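Local coordinates for protein bifunctional amylase/serine protease inhibitor (Zea mays, PDB 1BEA) that inhibits mammalian trypsin and, specifically, activated Hageman factor (factor XIIa), as a monomeric member of the cereal trypsin/alpha-amylase inhibitor family, at residues Thr58-Pro70 with Gly78-Arg92. Numbering follows the deposited sequence.
Sequences TALSILMDGAIPP and GRLEDLPGCPREVQR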
ATOM      1  N   THR A  58       0.842   8.384  -2.262  1.00 24.42           N
ATOM      2  CA  THR A  58       0.953   8.675  -0.860  1.00 26.67           C
ATOM      3  C   THR A  58       0.371   7.505  -0.058  1.00 26.64           C
ATOM      4  O   THR A  58       0.948   7.066   0.928  1.00 22.27           O
ATOM      5  CB  THR A  58       0.213   9.972  -0.581  1.00 31.07           C
ATOM      6  OG1 THR A  58       0.833  11.015  -1.341  1.00 35.91           O
ATOM      7  CG2 THR A  58       0.285  10.358   0.884  1.00 34.27           C
ATOM      8  N   ALA A  59      -0.777   6.996  -0.485  1.00 21.88           N
ATOM      9  CA  ALA A  59      -1.388   5.880   0.211  1.00 19.83           C
ATOM     10  C   ALA A  59      -0.343   4.745   0.234  1.00 21.50           C
ATOM     11  O   ALA A  59      -0.070   4.186   1.285  1.00 21.84           O
ATOM     12  CB  ALA A  59      -2.585   5.469  -0.533  1.00 21.29           C
ATOM     13  N   LEU A  60       0.240   4.433  -0.929  1.00 19.00           N
ATOM     14  CA  LEU A  60       1.268   3.396  -1.053  1.00 21.92           C
ATOM     15  C   LEU A  60       2.386   3.654  -0.061  1.00 23.06           C
ATOM     16  O   LEU A  60       2.849   2.768   0.701  1.00 29.93           O
ATOM     17  CB  LEU A  60       1.882   3.440  -2.446  1.00 22.23           C
ATOM     18  CG  LEU A  60       1.247   2.572  -3.498  1.00 24.63           C
ATOM     19  CD1 LEU A  60       2.236   2.239  -4.627  1.00 31.30           C
ATOM     20  CD2 LEU A  60       0.769   1.331  -2.802  1.00 29.68           C
ATOM     21  N   SER A  61       2.851   4.888  -0.061  1.00 19.70           N
ATOM     22  CA  SER A  61       3.903   5.251   0.855  1.00 18.32           C
ATOM     23  C   SER A  61       3.495   5.054   2.337  1.00 23.58           C
ATOM     24  O   SER A  61       4.268   4.589   3.174  1.00 19.68           O
ATOM     25  CB  SER A  61       4.292   6.680   0.590  1.00 24.12           C
ATOM     26  OG  SER A  61       5.315   7.078   1.474  1.00 31.55           O
ATOM     27  N   ILE A  62       2.277   5.404   2.683  1.00 23.55           N
ATOM     28  CA  ILE A  62       1.879   5.222   4.067  1.00 22.23           C
ATOM     29  C   ILE A  62       1.887   3.727   4.360  1.00 19.97           C
ATOM     30  O   ILE A  62       2.342   3.284   5.392  1.00 25.71           O
ATOM     31  CB  ILE A  62       0.504   5.844   4.270  1.00 24.85           C
ATOM     32  CG1 ILE A  62       0.688   7.367   4.296  1.00 20.21           C
ATOM     33  CG2 ILE A  62      -0.177   5.275   5.549  1.00 24.48           C
ATOM     34  CD1 ILE A  62      -0.581   8.197   4.363  1.00 19.25           C
ATOM     35  N   LEU A  63       1.416   2.936   3.419  1.00 18.07           N
ATOM     36  CA  LEU A  63       1.410   1.523   3.642  1.00 18.24           C
ATOM     37  C   LEU A  63       2.830   1.003   3.767  1.00 20.28           C
ATOM     38  O   LEU A  63       3.101   0.198   4.658  1.00 21.28           O
ATOM     39  CB  LEU A  63       0.664   0.796   2.509  1.00 14.96           C
ATOM     40  CG  LEU A  63       0.771  -0.729   2.613  1.00 24.45           C
ATOM     41  CD1 LEU A  63      -0.263  -1.188   3.681  1.00 23.09           C
ATOM     42  CD2 LEU A  63       0.558  -1.453   1.245  1.00 14.67           C
ATOM     43  N   MET A  64       3.763   1.469   2.938  1.00 16.11           N
ATOM     44  CA  MET A  64       5.114   0.931   3.031  1.00 18.67           C
ATOM     45  C   MET A  64       5.835   1.338   4.312  1.00 24.26           C
ATOM     46  O   MET A  64       6.364   0.512   5.081  1.00 23.09           O
ATOM     47  CB  MET A  64       5.964   1.415   1.869  1.00 21.08           C
ATOM     48  CG  MET A  64       5.638   0.847   0.513  1.00 20.79           C
ATOM     49  SD  MET A  64       6.338   1.861  -0.894  1.00 31.83           S
ATOM     50  CE  MET A  64       8.137   1.760  -0.555  1.00 20.46           C
ATOM     51  N   ASP A  65       5.856   2.637   4.550  1.00 25.40           N
ATOM     52  CA  ASP A  65       6.584   3.165   5.690  1.00 26.26           C
ATOM     53  C   ASP A  65       5.828   3.793   6.844  1.00 26.06           C
ATOM     54  O   ASP A  65       6.428   4.146   7.847  1.00 28.50           O
ATOM     55  CB  ASP A  65       7.647   4.117   5.146  1.00 31.85           C
ATOM     56  CG  ASP A  65       8.343   3.518   3.938  1.00 34.23           C
ATOM     57  OD1 ASP A  65       8.530   2.285   3.951  1.00 41.41           O
ATOM     58  OD2 ASP A  65       8.671   4.234   2.975  1.00 35.51           O
ATOM     59  N   GLY A  66       4.516   3.910   6.713  1.00 27.69           N
ATOM     60  CA  GLY A  66       3.713   4.463   7.784  1.00 21.65           C
ATOM     61  C   GLY A  66       3.636   5.981   7.819  1.00 30.26           C
ATOM     62  O   GLY A  66       4.370   6.701   7.124  1.00 29.38           O
ATOM     63  N   ALA A  67       2.736   6.470   8.658  1.00 26.10           N
ATOM     64  CA  ALA A  67       2.524   7.898   8.831  1.00 31.42           C
ATOM     65  C   ALA A  67       2.008   8.130  10.243  1.00 30.53           C
ATOM     66  O   ALA A  67       1.305   7.282  10.778  1.00 32.23           O
ATOM     67  CB  ALA A  67       1.488   8.382   7.833  1.00 32.68           C
ATOM     68  N   ILE A  68       2.343   9.257  10.853  1.00 27.41           N
ATOM     69  CA  ILE A  68       1.837   9.511  12.199  1.00 32.62           C
ATOM     70  C   ILE A  68       1.069  10.800  12.132  1.00 33.61           C
ATOM     71  O   ILE A  68       1.647  11.868  12.130  1.00 34.99           O
ATOM     72  CB  ILE A  68       2.967   9.635  13.243  1.00 29.90           C
ATOM     73  CG1 ILE A  68       3.246   8.262  13.803  1.00 32.91           C
ATOM     74  CG2 ILE A  68       2.518  10.475  14.437  1.00 31.91           C
ATOM     75  CD1 ILE A  68       2.000   7.674  14.465  1.00 41.26           C
ATOM     76  N   PRO A  69      -0.253  10.711  12.081  1.00 36.95           N
ATOM     77  CA  PRO A  69      -1.040  11.934  12.006  1.00 41.88           C
ATOM     78  C   PRO A  69      -0.982  12.625  13.353  1.00 43.43           C
ATOM     79  O   PRO A  69      -0.983  11.960  14.379  1.00 48.80           O
ATOM     80  CB  PRO A  69      -2.425  11.438  11.635  1.00 41.49           C
ATOM     81  CG  PRO A  69      -2.465  10.014  12.125  1.00 38.15           C
ATOM     82  CD  PRO A  69      -1.084   9.499  12.148  1.00 38.67           C
ATOM     83  N   PRO A  70      -0.928  13.969  13.373  1.00 42.55           N
ATOM     84  CA  PRO A  70      -0.862  14.723  14.623  1.00 42.90           C
ATOM     85  C   PRO A  70      -2.182  14.782  15.335  1.00 45.68           C
ATOM     86  O   PRO A  70      -3.240  14.828  14.719  1.00 50.29           O
ATOM     87  CB  PRO A  70      -0.387  16.113  14.192  1.00 43.97           C
ATOM     88  CG  PRO A  70      -0.144  16.022  12.731  1.00 42.54           C
ATOM     89  CD  PRO A  70      -0.941  14.875  12.223  1.00 39.18           C
ATOM     90  N   GLY A  78      -0.403   2.407   9.037  1.00 30.59           N
ATOM     91  CA  GLY A  78       0.340   1.614   8.079  1.00 21.98           C
ATOM     92  C   GLY A  78       1.719   1.137   8.470  1.00 21.18           C
ATOM     93  O   GLY A  78       2.000   0.854   9.626  1.00 18.58           O
ATOM     94  N   ARG A  79       2.565   1.024   7.462  1.00 16.92           N
ATOM     95  CA  ARG A  79       3.937   0.569   7.613  1.00 20.78           C
ATOM     96  C   ARG A  79       4.077  -0.939   7.622  1.00 26.41           C
ATOM     97  O   ARG A  79       3.338  -1.634   8.333  1.00 22.33           O
ATOM     98  CB  ARG A  79       4.566   1.109   8.879  1.00 24.52           C
ATOM     99  CG  ARG A  79       6.022   0.741   8.989  1.00 23.03           C
ATOM    100  CD  ARG A  79       6.775   1.620   9.981  1.00 27.52           C
ATOM    101  NE  ARG A  79       8.174   1.184  10.152  1.00 32.37           N
ATOM    102  CZ  ARG A  79       9.247   1.892   9.789  1.00 37.86           C
ATOM    103  NH1 ARG A  79       9.116   3.092   9.227  1.00 37.38           N
ATOM    104  NH2 ARG A  79      10.462   1.379   9.967  1.00 41.17           N
ATOM    105  N   LEU A  80       5.037  -1.433   6.824  1.00 22.04           N
ATOM    106  CA  LEU A  80       5.301  -2.854   6.742  1.00 26.37           C
ATOM    107  C   LEU A  80       6.459  -3.096   7.678  1.00 27.57           C
ATOM    108  O   LEU A  80       7.505  -2.465   7.535  1.00 33.33           O
ATOM    109  CB  LEU A  80       5.746  -3.266   5.340  1.00  9.77           C
ATOM    110  CG  LEU A  80       4.933  -2.834   4.136  1.00 23.14           C
ATOM    111  CD1 LEU A  80       5.817  -2.842   2.873  1.00 21.47           C
ATOM    112  CD2 LEU A  80       3.753  -3.775   3.983  1.00 22.39           C
ATOM    113  N   GLU A  81       6.276  -4.014   8.616  1.00 31.96           N
ATOM    114  CA  GLU A  81       7.327  -4.352   9.552  1.00 34.08           C
ATOM    115  C   GLU A  81       7.853  -5.754   9.315  1.00 34.08           C
ATOM    116  O   GLU A  81       7.353  -6.488   8.472  1.00 31.47           O
ATOM    117  CB  GLU A  81       6.816  -4.233  10.979  1.00 43.17           C
ATOM    118  CG  GLU A  81       6.666  -2.792  11.433  1.00 52.43           C
ATOM    119  CD  GLU A  81       7.955  -1.992  11.260  1.00 59.38           C
ATOM    120  OE1 GLU A  81       8.726  -2.246  10.301  1.00 66.03           O
ATOM    121  OE2 GLU A  81       8.201  -1.099  12.089  1.00 63.29           O
ATOM    122  N   ASP A  82       8.865  -6.133  10.080  1.00 33.46           N
ATOM    123  CA  ASP A  82       9.461  -7.439   9.905  1.00 33.89           C
ATOM    124  C   ASP A  82       8.579  -8.564  10.378  1.00 31.73           C
ATOM    125  O   ASP A  82       7.882  -8.455  11.373  1.00 28.93           O
ATOM    126  CB  ASP A  82      10.783  -7.495  10.643  1.00 39.06           C
ATOM    127  CG  ASP A  82      11.857  -6.703   9.957  1.00 43.55           C
ATOM    128  OD1 ASP A  82      11.988  -5.500  10.255  1.00 50.15           O
ATOM    129  OD2 ASP A  82      12.566  -7.281   9.112  1.00 48.43           O
ATOM    130  N   LEU A  83       8.633  -9.654   9.645  1.00 32.93           N
ATOM    131  CA  LEU A  83       7.869 -10.833   9.980  1.00 29.77           C
ATOM    132  C   LEU A  83       8.958 -11.880  10.086  1.00 33.33           C
ATOM    133  O   LEU A  83       9.976 -11.801   9.403  1.00 32.31           O
ATOM    134  CB  LEU A  83       6.886 -11.149   8.874  1.00 24.22           C
ATOM    135  CG  LEU A  83       5.676 -10.218   8.975  1.00 26.96           C
ATOM    136  CD1 LEU A  83       4.566 -10.673   8.040  1.00 22.08           C
ATOM    137  CD2 LEU A  83       5.162 -10.223  10.422  1.00 34.54           C
ATOM    138  N   PRO A  84       8.780 -12.869  10.966  1.00 34.71           N
ATOM    139  CA  PRO A  84       9.834 -13.871  11.079  1.00 30.69           C
ATOM    140  C   PRO A  84      10.377 -14.207   9.706  1.00 30.82           C
ATOM    141  O   PRO A  84       9.607 -14.485   8.802  1.00 35.94           O
ATOM    142  CB  PRO A  84       9.126 -15.049  11.716  1.00 32.38           C
ATOM    143  CG  PRO A  84       8.111 -14.420  12.566  1.00 34.51           C
ATOM    144  CD  PRO A  84       7.644 -13.171  11.856  1.00 33.96           C
ATOM    145  N   GLY A  85      11.696 -14.139   9.539  1.00 32.55           N
ATOM    146  CA  GLY A  85      12.301 -14.470   8.259  1.00 34.87           C
ATOM    147  C   GLY A  85      11.727 -13.814   7.009  1.00 38.10           C
ATOM    148  O   GLY A  85      11.607 -14.470   5.964  1.00 37.14           O
ATOM    149  N   CYS A  86      11.395 -12.523   7.118  1.00 41.46           N
ATOM    150  CA  CYS A  86      10.853 -11.725   6.012  1.00 38.85           C
ATOM    151  C   CYS A  86      11.027 -10.259   6.371  1.00 41.44           C
ATOM    152  O   CYS A  86      10.106  -9.571   6.834  1.00 39.11           O
ATOM    153  CB  CYS A  86       9.390 -12.025   5.800  1.00 39.16           C
ATOM    154  SG  CYS A  86       8.789 -11.134   4.359  1.00 32.49           S
ATOM    155  N   PRO A  87      12.240  -9.760   6.173  1.00 43.91           N
ATOM    156  CA  PRO A  87      12.546  -8.364   6.484  1.00 42.29           C
ATOM    157  C   PRO A  87      11.694  -7.344   5.745  1.00 40.36           C
ATOM    158  O   PRO A  87      11.359  -7.499   4.559  1.00 36.63           O
ATOM    159  CB  PRO A  87      14.033  -8.234   6.146  1.00 44.91           C
ATOM    160  CG  PRO A  87      14.318  -9.357   5.227  1.00 45.49           C
ATOM    161  CD  PRO A  87      13.393 -10.474   5.603  1.00 43.59           C
ATOM    162  N   ARG A  88      11.384  -6.275   6.468  1.00 39.05           N
ATOM    163  CA  ARG A  88      10.581  -5.176   5.954  1.00 33.81           C
ATOM    164  C   ARG A  88      11.071  -4.663   4.607  1.00 32.25           C
ATOM    165  O   ARG A  88      10.267  -4.314   3.753  1.00 29.33           O
ATOM    166  CB  ARG A  88      10.545  -4.076   7.003  1.00 28.75           C
ATOM    167  CG  ARG A  88      10.948  -2.755   6.542  1.00 24.18           C
ATOM    168  CD  ARG A  88      10.572  -1.737   7.564  1.00 32.88           C
ATOM    169  NE  ARG A  88      10.960  -0.429   7.067  1.00 32.99           N
ATOM    170  CZ  ARG A  88      10.169   0.323   6.329  1.00 31.63           C
ATOM    171  NH1 ARG A  88       8.945  -0.088   6.002  1.00 28.59           N
ATOM    172  NH2 ARG A  88      10.626   1.475   5.898  1.00 36.87           N
ATOM    173  N   GLU A  89      12.386  -4.679   4.400  1.00 34.27           N
ATOM    174  CA  GLU A  89      12.975  -4.233   3.137  1.00 36.11           C
ATOM    175  C   GLU A  89      12.536  -5.089   1.952  1.00 36.21           C
ATOM    176  O   GLU A  89      12.444  -4.623   0.800  1.00 32.27           O
ATOM    177  CB  GLU A  89      14.511  -4.238   3.223  1.00 40.58           C
ATOM    178  CG  GLU A  89      15.088  -5.166   4.283  1.00 46.71           C
ATOM    179  CD  GLU A  89      15.162  -4.521   5.667  1.00 54.65           C
ATOM    180  OE1 GLU A  89      15.544  -3.331   5.777  1.00 59.45           O
ATOM    181  OE2 GLU A  89      14.840  -5.205   6.661  1.00 57.99           O
ATOM    182  N   VAL A  90      12.292  -6.360   2.215  1.00 34.56           N
ATOM    183  CA  VAL A  90      11.855  -7.222   1.139  1.00 33.24           C
ATOM    184  C   VAL A  90      10.431  -6.916   0.702  1.00 31.55           C
ATOM    185  O   VAL A  90      10.129  -6.928  -0.482  1.00 25.91           O
ATOM    186  CB  VAL A  90      11.900  -8.684   1.540  1.00 36.69           C
ATOM    187  CG1 VAL A  90      11.814  -9.540   0.289  1.00 36.06           C
ATOM    188  CG2 VAL A  90      13.188  -8.979   2.316  1.00 36.74           C
ATOM    189  N   GLN A  91       9.547  -6.647   1.658  1.00 28.61           N
ATOM    190  CA  GLN A  91       8.156  -6.377   1.318  1.00 27.13           C
ATOM    191  C   GLN A  91       7.972  -5.010   0.643  1.00 22.08           C
ATOM    192  O   GLN A  91       7.141  -4.858  -0.243  1.00 20.93           O
ATOM    193  CB  GLN A  91       7.314  -6.476   2.585  1.00 30.40           C
ATOM    194  CG  GLN A  91       7.746  -7.558   3.536  1.00 23.24           C
ATOM    195  CD  GLN A  91       7.085  -7.371   4.870  1.00 27.14           C
ATOM    196  OE1 GLN A  91       5.918  -7.024   4.928  1.00 29.49           O
ATOM    197  NE2 GLN A  91       7.828  -7.575   5.956  1.00 28.15           N
ATOM    198  N   ARG A  92       8.768  -4.032   1.071  1.00 26.06           N
ATOM    199  CA  ARG A  92       8.770  -2.666   0.531  1.00 29.08           C
ATOM    200  C   ARG A  92       8.985  -2.627  -0.985  1.00 29.75           C
ATOM    201  O   ARG A  92       8.247  -1.968  -1.746  1.00 31.88           O
ATOM    202  CB  ARG A  92       9.909  -1.879   1.144  1.00 28.80           C
ATOM    203  CG  ARG A  92       9.549  -1.016   2.304  1.00 33.88           C
ATOM    204  CD  ARG A  92      10.720  -0.114   2.643  1.00 23.70           C
ATOM    205  NE  ARG A  92      10.434   1.305   2.435  1.00 29.27           N
ATOM    206  CZ  ARG A  92      10.788   2.004   1.368  1.00 23.52           C
ATOM    207  NH1 ARG A  92      11.434   1.438   0.376  1.00 31.06           N
ATOM    208  NH2 ARG A  92      10.542   3.289   1.314  1.00 23.24           N
TER
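Asp65, the last residue of helix 56-65, meets Arg92 and Arg88 of the facing helix in two different ways. Arg92 grips it side-on, NE to OD1 at 2.6 Å and NH2 to OD2 at 2.7 Å, both on syn sides. A bend at chi3 (115°) lays the Arg92 guanidinium alongside the carboxylate, in nearly the same plane, and Met64 CE lies over the centre of one guanidinium face, 3.3 Å from Arg92 CZ. Arg88 comes end-on instead, its plane almost perpendicular to the carboxylate, with NH1 and NH2 both on OD1, the latter at 3.0 Å. That oxygen therefore accepts three N-H groups, and the paired positive charges would favour an ionised aspartate. With an alanine here, the two arginines would probably lose their shared counter-charge and Arg92 its hold on the helix end. Arg88 NH1 also bonds Met64 O (2.8 Å), which Leu80 N reaches from the opposite face of the carbonyl (2.9 Å, nearly straight at 171°). Extended, Arg79 runs past Gly66 to Asp65 O (NH1, 3.2 Å), its guanidinium over one face of Arg88's, displaced toward the rim. Loop residues 78-80 thus cover the C-terminal end of helix 56-65, whose residues 58-65 run nearly antiparallel (162°) to 88-92 of helix 88-95; Met64 and Leu80 both pack on Ala95, and Cys86 ties the connecting loop to helix 18-29 through Cys29.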